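Acetyltransferase (Agrobacterium tumefaciens, PDB 2FSR) probably transfers an acetyl group from acetyl-coenzyme A to an acceptor, as expected of a GNAT-family acetyltransferase. Local coordinates at residues A[35-40]-A[130-135]; A[47-52]-A[64-69]; A[113-118]-A[147-152]. One frame throughout, in Å; residues are numbered along the deposited sequence.

Contact 1 (A[35-40]-A[130-135]); sequences LTLRPL and AEAAVA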
loop_
_atom_site.group_PDB
_atom_site.type_symbol
_atom_site.label_atom_id
_atom_site.label_comp_id
_atom_site.label_asym_id
_atom_site.label_seq_id
_atom_site.Cartn_x
_atom_site.Cartn_y
_atom_site.Cartn_z
ATOM N N LEU A 35 -4.395 -12.097 7.820
ATOM C CA LEU A 35 -5.078 -11.041 7.052
ATOM C C LEU A 35 -5.570 -11.486 5.692
ATOM O O LEU A 35 -5.063 -12.444 5.112
ATOM C CB LEU A 35 -4.146 -9.836 6.848
ATOM C CG LEU A 35 -3.400 -9.290 8.077
ATOM C CD1 LEU A 35 -2.287 -8.332 7.650
ATOM C CD2 LEU A 35 -4.394 -8.660 9.060
ATOM N N THR A 36 -6.566 -10.769 5.195
ATOM C CA THR A 36 -7.000 -10.916 3.802
ATOM C C THR A 36 -6.768 -9.551 3.151
ATOM O O THR A 36 -7.198 -8.516 3.693
ATOM C CB THR A 36 -8.481 -11.331 3.694
ATOM O OG1 THR A 36 -8.654 -12.630 4.294
ATOM C CG2 THR A 36 -8.929 -11.410 2.225
ATOM N N LEU A 37 -6.039 -9.544 2.029
ATOM C CA LEU A 37 -5.701 -8.295 1.333
ATOM C C LEU A 37 -6.489 -8.307 0.049
ATOM O O LEU A 37 -6.195 -9.111 -0.830
ATOM C CB LEU A 37 -4.190 -8.224 1.053
ATOM C CG LEU A 37 -3.283 -8.576 2.240
ATOM C CD1 LEU A 37 -1.825 -8.419 1.857
ATOM C CD2 LEU A 37 -3.596 -7.737 3.472
ATOM N N ARG A 38 -7.501 -7.449 -0.058
ATOM C CA ARG A 38 -8.491 -7.618 -1.129
ATOM C C ARG A 38 -8.831 -6.312 -1.856
ATOM O O ARG A 38 -8.462 -5.225 -1.415
ATOM C CB ARG A 38 -9.773 -8.290 -0.609
ATOM C CG ARG A 38 -10.292 -7.703 0.682
ATOM C CD ARG A 38 -11.378 -6.720 0.441
ATOM N NE ARG A 38 -11.810 -6.061 1.680
ATOM C CZ ARG A 38 -12.317 -4.840 1.714
ATOM N NH1 ARG A 38 -12.490 -4.164 0.578
ATOM N NH2 ARG A 38 -12.646 -4.291 2.875
ATOM N N PRO A 39 -9.491 -6.431 -3.011
ATOM C CA PRO A 39 -9.766 -5.203 -3.772
ATOM C C PRO A 39 -10.630 -4.163 -3.064
ATOM O O PRO A 39 -11.529 -4.487 -2.288
ATOM C CB PRO A 39 -10.468 -5.713 -5.040
ATOM C CG PRO A 39 -10.076 -7.195 -5.115
ATOM C CD PRO A 39 -9.972 -7.645 -3.694
ATOM N N LEU A 40 -10.345 -2.911 -3.376
ATOM C CA LEU A 40 -11.139 -1.783 -2.910
ATOM C C LEU A 40 -12.584 -1.898 -3.387
ATOM O O LEU A 40 -12.856 -2.388 -4.495
ATOM C CB LEU A 40 -10.552 -0.471 -3.436
ATOM C CG LEU A 40 -9.523 0.232 -2.549
ATOM C CD1 LEU A 40 -8.225 -0.596 -2.407
ATOM C CD2 LEU A 40 -9.213 1.655 -3.041
ATOM N N ALA A 130 3.457 -4.611 8.951
ATOM C CA ALA A 130 4.594 -5.389 8.433
ATOM C C ALA A 130 4.117 -6.660 7.722
ATOM O O ALA A 130 4.650 -7.020 6.661
ATOM C CB ALA A 130 5.587 -5.715 9.544
ATOM N N GLU A 131 3.101 -7.326 8.281
ATOM C CA GLU A 131 2.605 -8.570 7.701
ATOM C C GLU A 131 2.008 -8.312 6.325
ATOM O O GLU A 131 2.276 -9.061 5.367
ATOM C CB GLU A 131 1.577 -9.246 8.629
ATOM C CG GLU A 131 1.022 -10.555 8.087
ATOM C CD GLU A 131 0.108 -11.278 9.080
ATOM O OE1 GLU A 131 0.366 -11.171 10.299
ATOM O OE2 GLU A 131 -0.825 -11.975 8.647
ATOM N N ALA A 132 1.204 -7.250 6.220
ATOM C CA ALA A 132 0.611 -6.880 4.932
ATOM C C ALA A 132 1.684 -6.449 3.936
ATOM O O ALA A 132 1.642 -6.854 2.749
ATOM C CB ALA A 132 -0.434 -5.780 5.125
ATOM N N ALA A 133 2.652 -5.670 4.416
ATOM C CA ALA A 133 3.740 -5.156 3.553
ATOM C C ALA A 133 4.601 -6.292 3.002
ATOM O O ALA A 133 4.949 -6.290 1.816
ATOM C CB ALA A 133 4.600 -4.149 4.302
ATOM N N VAL A 134 4.958 -7.251 3.850
ATOM C CA VAL A 134 5.752 -8.406 3.402
ATOM C C VAL A 134 5.019 -9.157 2.298
ATOM O O VAL A 134 5.632 -9.542 1.278
ATOM C CB VAL A 134 6.071 -9.363 4.588
ATOM C CG1 VAL A 134 6.464 -10.757 4.094
ATOM C CG2 VAL A 134 7.159 -8.753 5.485
ATOM N N ALA A 135 3.716 -9.368 2.478
ATOM C CA ALA A 135 2.922 -10.130 1.518
ATOM C C ALA A 135 2.876 -9.434 0.175
ATOM O O ALA A 135 3.108 -10.065 -0.861
ATOM C CB ALA A 135 1.509 -10.379 2.051
#

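Contact 2 (A[47-52]-A[64-69]); sequences AYRDFM and YDLPST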
loop_
_atom_site.group_PDB
_atom_site.type_symbol
_atom_site.label_atom_id
_atom_site.label_comp_id
_atom_site.label_asym_id
_atom_site.label_seq_id
_atom_site.Cartn_x
_atom_site.Cartn_y
_atom_site.Cartn_z
ATOM N N ALA A 47 -14.784 4.775 5.903
ATOM C CA ALA A 47 -13.756 4.621 6.957
ATOM C C ALA A 47 -12.435 5.199 6.456
ATOM O O ALA A 47 -11.655 5.790 7.229
ATOM C CB ALA A 47 -13.601 3.170 7.339
ATOM N N TYR A 48 -12.180 5.043 5.153
ATOM C CA TYR A 48 -10.965 5.603 4.552
ATOM C C TYR A 48 -10.955 7.120 4.672
ATOM O O TYR A 48 -9.925 7.707 5.031
ATOM C CB TYR A 48 -10.872 5.154 3.084
ATOM C CG TYR A 48 -9.653 5.619 2.314
ATOM C CD1 TYR A 48 -8.438 4.930 2.408
ATOM C CD2 TYR A 48 -9.718 6.731 1.498
ATOM C CE1 TYR A 48 -7.333 5.361 1.690
ATOM C CE2 TYR A 48 -8.616 7.170 0.773
ATOM C CZ TYR A 48 -7.427 6.482 0.884
ATOM O OH TYR A 48 -6.335 6.912 0.155
ATOM N N ARG A 49 -12.094 7.751 4.387
ATOM C CA ARG A 49 -12.208 9.203 4.429
ATOM C C ARG A 49 -12.080 9.681 5.878
ATOM O O ARG A 49 -11.410 10.679 6.144
ATOM C CB ARG A 49 -13.548 9.641 3.815
ATOM C CG ARG A 49 -13.879 11.109 3.936
ATOM C CD ARG A 49 -12.817 12.030 3.343
ATOM N NE ARG A 49 -13.122 13.426 3.688
ATOM C CZ ARG A 49 -12.219 14.381 3.905
ATOM N NH1 ARG A 49 -10.910 14.125 3.797
ATOM N NH2 ARG A 49 -12.611 15.610 4.245
ATOM N N ASP A 50 -12.726 8.977 6.809
ATOM C CA ASP A 50 -12.575 9.281 8.241
ATOM C C ASP A 50 -11.090 9.346 8.612
ATOM O O ASP A 50 -10.633 10.320 9.228
ATOM C CB ASP A 50 -13.274 8.227 9.122
ATOM C CG ASP A 50 -14.800 8.330 9.107
ATOM O OD1 ASP A 50 -15.365 9.316 8.579
ATOM O OD2 ASP A 50 -15.441 7.396 9.648
ATOM N N PHE A 51 -10.332 8.345 8.176
ATOM C CA PHE A 51 -8.900 8.310 8.466
ATOM C C PHE A 51 -8.183 9.499 7.811
ATOM O O PHE A 51 -7.417 10.223 8.459
ATOM C CB PHE A 51 -8.282 6.991 7.970
ATOM C CG PHE A 51 -6.769 6.967 8.035
ATOM C CD1 PHE A 51 -6.129 6.661 9.221
ATOM C CD2 PHE A 51 -6.002 7.257 6.918
ATOM C CE1 PHE A 51 -4.718 6.644 9.293
ATOM C CE2 PHE A 51 -4.595 7.240 6.981
ATOM C CZ PHE A 51 -3.966 6.932 8.173
HETATM N N MSE A 52 -8.425 9.686 6.513
HETATM C CA MSE A 52 -7.703 10.688 5.736
HETATM C C MSE A 52 -8.002 12.129 6.126
HETATM O O MSE A 52 -7.181 13.016 5.891
HETATM C CB MSE A 52 -7.930 10.472 4.230
HETATM C CG MSE A 52 -7.405 9.137 3.743
HETATM SE SE MSE A 52 -5.459 9.199 3.513
HETATM C CE MSE A 52 -5.510 9.897 1.670
ATOM N N TYR A 64 -6.158 15.367 4.622
ATOM C CA TYR A 64 -6.511 15.694 3.253
ATOM C C TYR A 64 -7.925 16.212 3.184
ATOM O O TYR A 64 -8.747 15.854 4.015
ATOM C CB TYR A 64 -6.430 14.425 2.411
ATOM C CG TYR A 64 -5.011 13.943 2.229
ATOM C CD1 TYR A 64 -4.176 14.556 1.290
ATOM C CD2 TYR A 64 -4.506 12.899 2.992
ATOM C CE1 TYR A 64 -2.865 14.124 1.115
ATOM C CE2 TYR A 64 -3.183 12.459 2.831
ATOM C CZ TYR A 64 -2.382 13.075 1.888
ATOM O OH TYR A 64 -1.082 12.656 1.713
ATOM N N ASP A 65 -8.199 17.030 2.173
ATOM C CA ASP A 65 -9.569 17.430 1.934
ATOM C C ASP A 65 -10.294 16.310 1.192
ATOM O O ASP A 65 -9.685 15.288 0.822
ATOM C CB ASP A 65 -9.645 18.799 1.242
ATOM C CG ASP A 65 -9.064 18.804 -0.163
ATOM O OD1 ASP A 65 -8.859 17.733 -0.774
ATOM O OD2 ASP A 65 -8.842 19.912 -0.695
ATOM N N LEU A 66 -11.585 16.496 0.932
ATOM C CA LEU A 66 -12.376 15.432 0.305
ATOM C C LEU A 66 -11.955 15.125 -1.146
ATOM O O LEU A 66 -11.791 13.954 -1.493
ATOM C CB LEU A 66 -13.879 15.735 0.422
ATOM C CG LEU A 66 -14.841 14.749 -0.235
ATOM C CD1 LEU A 66 -14.726 13.332 0.300
ATOM C CD2 LEU A 66 -16.256 15.254 -0.077
ATOM N N PRO A 67 -11.813 16.157 -2.006
ATOM C CA PRO A 67 -11.370 15.847 -3.371
ATOM C C PRO A 67 -10.043 15.096 -3.424
ATOM O O PRO A 67 -9.909 14.152 -4.214
ATOM C CB PRO A 67 -11.272 17.226 -4.045
ATOM C CG PRO A 67 -12.187 18.093 -3.235
ATOM C CD PRO A 67 -12.127 17.595 -1.839
ATOM N N SER A 68 -9.079 15.488 -2.589
ATOM C CA SER A 68 -7.783 14.794 -2.574
ATOM C C SER A 68 -7.955 13.359 -2.079
ATOM O O SER A 68 -7.358 12.432 -2.636
ATOM C CB SER A 68 -6.748 15.545 -1.723
ATOM O OG SER A 68 -6.497 16.842 -2.244
ATOM N N THR A 69 -8.787 13.165 -1.054
ATOM C CA THR A 69 -9.020 11.814 -0.529
ATOM C C THR A 69 -9.622 10.903 -1.597
ATOM O O THR A 69 -9.203 9.744 -1.793
ATOM C CB THR A 69 -9.945 11.831 0.692
ATOM O OG1 THR A 69 -9.351 12.625 1.723
ATOM C CG2 THR A 69 -10.147 10.403 1.214
HETATM O O HOH W 1 -11.035 17.717 5.407
#

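Contact 3 (A[113-118]-A[147-152]); sequences KELGWL and PTLVSY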
loop_
_atom_site.group_PDB
_atom_site.type_symbol
_atom_site.label_atom_id
_atom_site.label_comp_id
_atom_site.label_asym_id
_atom_site.label_seq_id
_atom_site.Cartn_x
_atom_site.Cartn_y
_atom_site.Cartn_z
ATOM N N LYS A 113 8.314 2.929 -8.270
ATOM C CA LYS A 113 7.216 2.102 -7.703
ATOM C C LYS A 113 7.372 2.038 -6.196
ATOM O O LYS A 113 8.445 1.725 -5.691
ATOM C CB LYS A 113 7.153 0.715 -8.339
ATOM C CG LYS A 113 6.781 0.746 -9.823
ATOM C CD LYS A 113 6.630 -0.657 -10.383
ATOM C CE LYS A 113 6.335 -0.643 -11.876
ATOM N NZ LYS A 113 5.009 -0.039 -12.227
ATOM N N GLU A 114 6.299 2.345 -5.481
ATOM C CA GLU A 114 6.365 2.688 -4.052
ATOM C C GLU A 114 5.369 1.891 -3.221
ATOM O O GLU A 114 4.173 1.853 -3.539
ATOM C CB GLU A 114 6.134 4.195 -3.844
ATOM C CG GLU A 114 6.564 4.696 -2.458
ATOM C CD GLU A 114 5.437 4.958 -1.523
ATOM O OE1 GLU A 114 4.260 4.692 -1.890
ATOM O OE2 GLU A 114 5.728 5.495 -0.434
ATOM N N LEU A 115 5.868 1.268 -2.159
ATOM C CA LEU A 115 5.066 0.493 -1.218
ATOM C C LEU A 115 4.635 1.382 -0.049
ATOM O O LEU A 115 5.472 2.020 0.599
ATOM C CB LEU A 115 5.903 -0.692 -0.691
ATOM C CG LEU A 115 5.266 -1.698 0.283
ATOM C CD1 LEU A 115 4.191 -2.515 -0.398
ATOM C CD2 LEU A 115 6.335 -2.631 0.871
ATOM N N GLY A 116 3.324 1.447 0.197
ATOM C CA GLY A 116 2.827 2.235 1.328
ATOM C C GLY A 116 1.769 1.493 2.103
ATOM O O GLY A 116 1.164 0.554 1.605
ATOM N N TRP A 117 1.556 1.914 3.347
ATOM C CA TRP A 117 0.571 1.233 4.207
ATOM C C TRP A 117 -0.021 2.218 5.189
ATOM O O TRP A 117 0.570 3.254 5.488
ATOM C CB TRP A 117 1.201 0.064 5.006
ATOM C CG TRP A 117 2.430 0.489 5.761
ATOM C CD1 TRP A 117 2.487 1.034 7.019
ATOM C CD2 TRP A 117 3.777 0.437 5.289
ATOM N NE1 TRP A 117 3.788 1.341 7.345
ATOM C CE2 TRP A 117 4.603 0.972 6.306
ATOM C CE3 TRP A 117 4.369 -0.003 4.099
ATOM C CZ2 TRP A 117 5.988 1.084 6.163
ATOM C CZ3 TRP A 117 5.742 0.100 3.964
ATOM C CH2 TRP A 117 6.536 0.645 4.983
ATOM N N LEU A 118 -1.200 1.869 5.690
ATOM C CA LEU A 118 -1.832 2.629 6.754
ATOM C C LEU A 118 -2.750 1.686 7.528
ATOM O O LEU A 118 -3.299 0.728 6.975
ATOM C CB LEU A 118 -2.620 3.823 6.201
ATOM C CG LEU A 118 -3.801 3.513 5.271
ATOM C CD1 LEU A 118 -5.114 3.338 6.063
ATOM C CD2 LEU A 118 -3.961 4.629 4.237
ATOM N N PRO A 147 12.356 -5.060 -10.370
ATOM C CA PRO A 147 13.785 -4.916 -10.079
ATOM C C PRO A 147 14.102 -4.165 -8.782
ATOM O O PRO A 147 15.207 -4.315 -8.254
ATOM C CB PRO A 147 14.323 -4.156 -11.293
ATOM C CG PRO A 147 13.154 -3.433 -11.864
ATOM C CD PRO A 147 11.943 -4.276 -11.547
ATOM N N THR A 148 13.154 -3.373 -8.280
ATOM C CA THR A 148 13.319 -2.645 -7.016
ATOM C C THR A 148 11.955 -2.180 -6.530
ATOM O O THR A 148 10.967 -2.281 -7.255
ATOM C CB THR A 148 14.297 -1.421 -7.149
ATOM O OG1 THR A 148 14.627 -0.913 -5.843
ATOM C CG2 THR A 148 13.697 -0.294 -7.987
ATOM N N LEU A 149 11.925 -1.651 -5.315
ATOM C CA LEU A 149 10.708 -1.103 -4.719
ATOM C C LEU A 149 11.156 -0.125 -3.626
ATOM O O LEU A 149 12.198 -0.347 -2.980
ATOM C CB LEU A 149 9.901 -2.252 -4.121
ATOM C CG LEU A 149 8.455 -2.061 -3.726
ATOM C CD1 LEU A 149 7.545 -1.570 -4.886
ATOM C CD2 LEU A 149 7.956 -3.408 -3.178
ATOM N N VAL A 150 10.418 0.971 -3.436
ATOM C CA VAL A 150 10.784 1.980 -2.420
ATOM C C VAL A 150 9.599 2.303 -1.519
ATOM O O VAL A 150 8.479 1.937 -1.822
ATOM C CB VAL A 150 11.329 3.299 -3.026
ATOM C CG1 VAL A 150 12.569 3.039 -3.884
ATOM C CG2 VAL A 150 10.257 3.976 -3.856
ATOM N N SER A 151 9.868 2.984 -0.411
ATOM C CA SER A 151 8.821 3.671 0.356
ATOM C C SER A 151 9.265 5.097 0.645
ATOM O O SER A 151 10.401 5.316 1.088
ATOM C CB SER A 151 8.555 2.948 1.680
ATOM O OG SER A 151 7.980 1.680 1.509
ATOM N N TYR A 152 8.380 6.075 0.409
ATOM C CA TYR A 152 8.644 7.482 0.769
ATOM C C TYR A 152 8.117 7.707 2.177
ATOM O O TYR A 152 6.928 7.478 2.437
ATOM C CB TYR A 152 7.994 8.467 -0.233
ATOM C CG TYR A 152 8.456 8.184 -1.654
ATOM C CD1 TYR A 152 9.812 8.197 -1.972
ATOM C CD2 TYR A 152 7.549 7.883 -2.668
ATOM C CE1 TYR A 152 10.249 7.913 -3.266
ATOM C CE2 TYR A 152 7.983 7.606 -3.967
ATOM C CZ TYR A 152 9.330 7.615 -4.253
ATOM O OH TYR A 152 9.784 7.329 -5.513
#

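Contact 1 (A[35-40]-A[130-135])
Leu35 and Leu37, on the same face of strand 35-38, reach toward helix 130-135 and meet two small side chains and one long one. CB of Ala132 faces both leucines, 4.0 Å from Leu35 CD1 and 4.1 Å from Leu37 CD2. One turn on, Ala135 CB takes the other methyl of Leu37, CD1, at 3.9 Å. Leu35 CD1 also rests along the aliphatic part of Glu131, 4.0 Å from its CG. The Glu131 chain, extended beyond CG (chi2 174°), comes from the opposite direction to Leu35, and its carboxylate passes the leucine to reach the residues just before the strand: OE1 forms a salt bridge with Arg34 NE and OE2 a hydrogen bond with Thr32 OG1. Ile90 of the central strand 87-92 touches both Leu35 and Ala132, and Ile99 of strand 97-105 backs Leu35. The axes pass 9.8 Å apart at a crossing angle of -52°, a distance the alanines suit, since they add little bulk on the helix side. No hydrogen bond joins the two segments; helix 128-143 is seated on the GNAT sheet here by apolar contact, while the one charged group, Glu131, turns to Arg34 and Thr32 instead of the strand.

Contact 2 (A[47-52]-A[64-69])
Arg49, Met52 and Thr69 bury the most surface where helix 45-53 meets the start of helix 66-83. The Arg49 chain bends at chi2 (56°) and brings its guanidinium across the first turn of the second helix. NH1 gives a nearly straight bond to Tyr64 O, 2.8 Å and 164°; the oxygen lies in the guanidinium plane, whereas the nitrogen stands above the carbonyl plane of Tyr64. A second, weak bond runs from NH1 to Thr69 OG1 at 3.0 Å. One guanidinium face carries Leu66 N, and a water at the edge accepts from NH2 and donates to Tyr64 O, so that carbonyl receives two donors linked to the same arginine. Thr69 is itself fixed: its OG1 donates to Asp65 O at 2.8 Å, a bond that holds the rotamer in which OG1 meets Arg49 and CG2 faces Tyr48, with CE2 of that ring 3.6 Å away. Asp65 is the N-cap of helix 66-83, its OD1 accepting from Ser68 N and Ser68 OG.

Met52, a selenomethionine here, works through both backbone and side chain. Its O accepts from Tyr64 N at 2.9 Å, and also takes a bond from Ser57 OG. Bent at chi2 and chi3, the side chain lays CE 3.4 Å from Tyr64 CD2, while SE makes an oblique Met-aromatic contact 4.9 Å from the Tyr64 ring centroid. The Tyr64 hydroxyl is held by Val60 O in the intervening loop. The contact thus closes a helix-loop-helix excursion between strands 35-38 and 87-92; Phe45, at the start of helix 45-53, touches Leu66 and Thr69, while Tyr48 packs against Val72 and Phe73 of helix 66-83 and reaches Tyr120 beyond strand 114-119.

Contact 3 (A[113-118]-A[147-152])
Glu114 and Val150 form the single parallel bridge between strands 114-118 and 149-152, which then splay apart at 48°, in keeping with the V-shaped opening of the GNAT fold. The strands follow each other through helix 128-143, a beta-alpha-beta crossover. Backbone bonds bracket the bridge: Val150 N gives to Lys113 O at 3.1 Å, and Leu115 N to Val150 O at 2.7 Å. That same Val150 O also receives a CA-H...O contact from Glu114.

Beyond the bridge, side chains span the widening gap. Ser151 OG donates to Leu115 O and has a further hydrogen bond with Tyr187 OH. On the other face, Glu114 turns at chi2 to send its carboxylate along strand 149-152, while OE1 is bonded by Asn105 ND2.

Apolar contact is slight: Leu115 CB lies 4.2 Å from Leu149 CG on the side covered by helix 128-143, through Ala133, Arg137 and Phe141.

On the opposite face of the strand pair, carboxylate and ring meet. Glu114 CG comes 3.3 Å from Tyr152 CD2, the carboxylate and ring planes only 10° apart. Glu114 OE2 takes Tyr152 N through its anti lone pair, 2.8 Å away at 166°.

How the contacts relate
Contacts 1 and 3 are buried, each about 8 Å from the chain centre, whereas contact 2 is partly buried and about 16 Å out. Helix 128-143 serves both inner contacts: in contact 1 it packs on strand 35-38, and in contact 3 it is the connection between the two bridged strands, so these contacts alternate along the chain. They touch through Ala133, against Leu115 and Trp117. Contact 2 is nested in the loop closed by contact 1 and meets contact 3 where Phe51 and Tyr48 pack on Leu118. Chemistry follows place: contact 1 has methyl groups without hydrogen bonds, contact 3 adds strand-to-strand backbone bonds, and contact 2 combines a backbone bond with an arginine that reaches a carbonyl and a water.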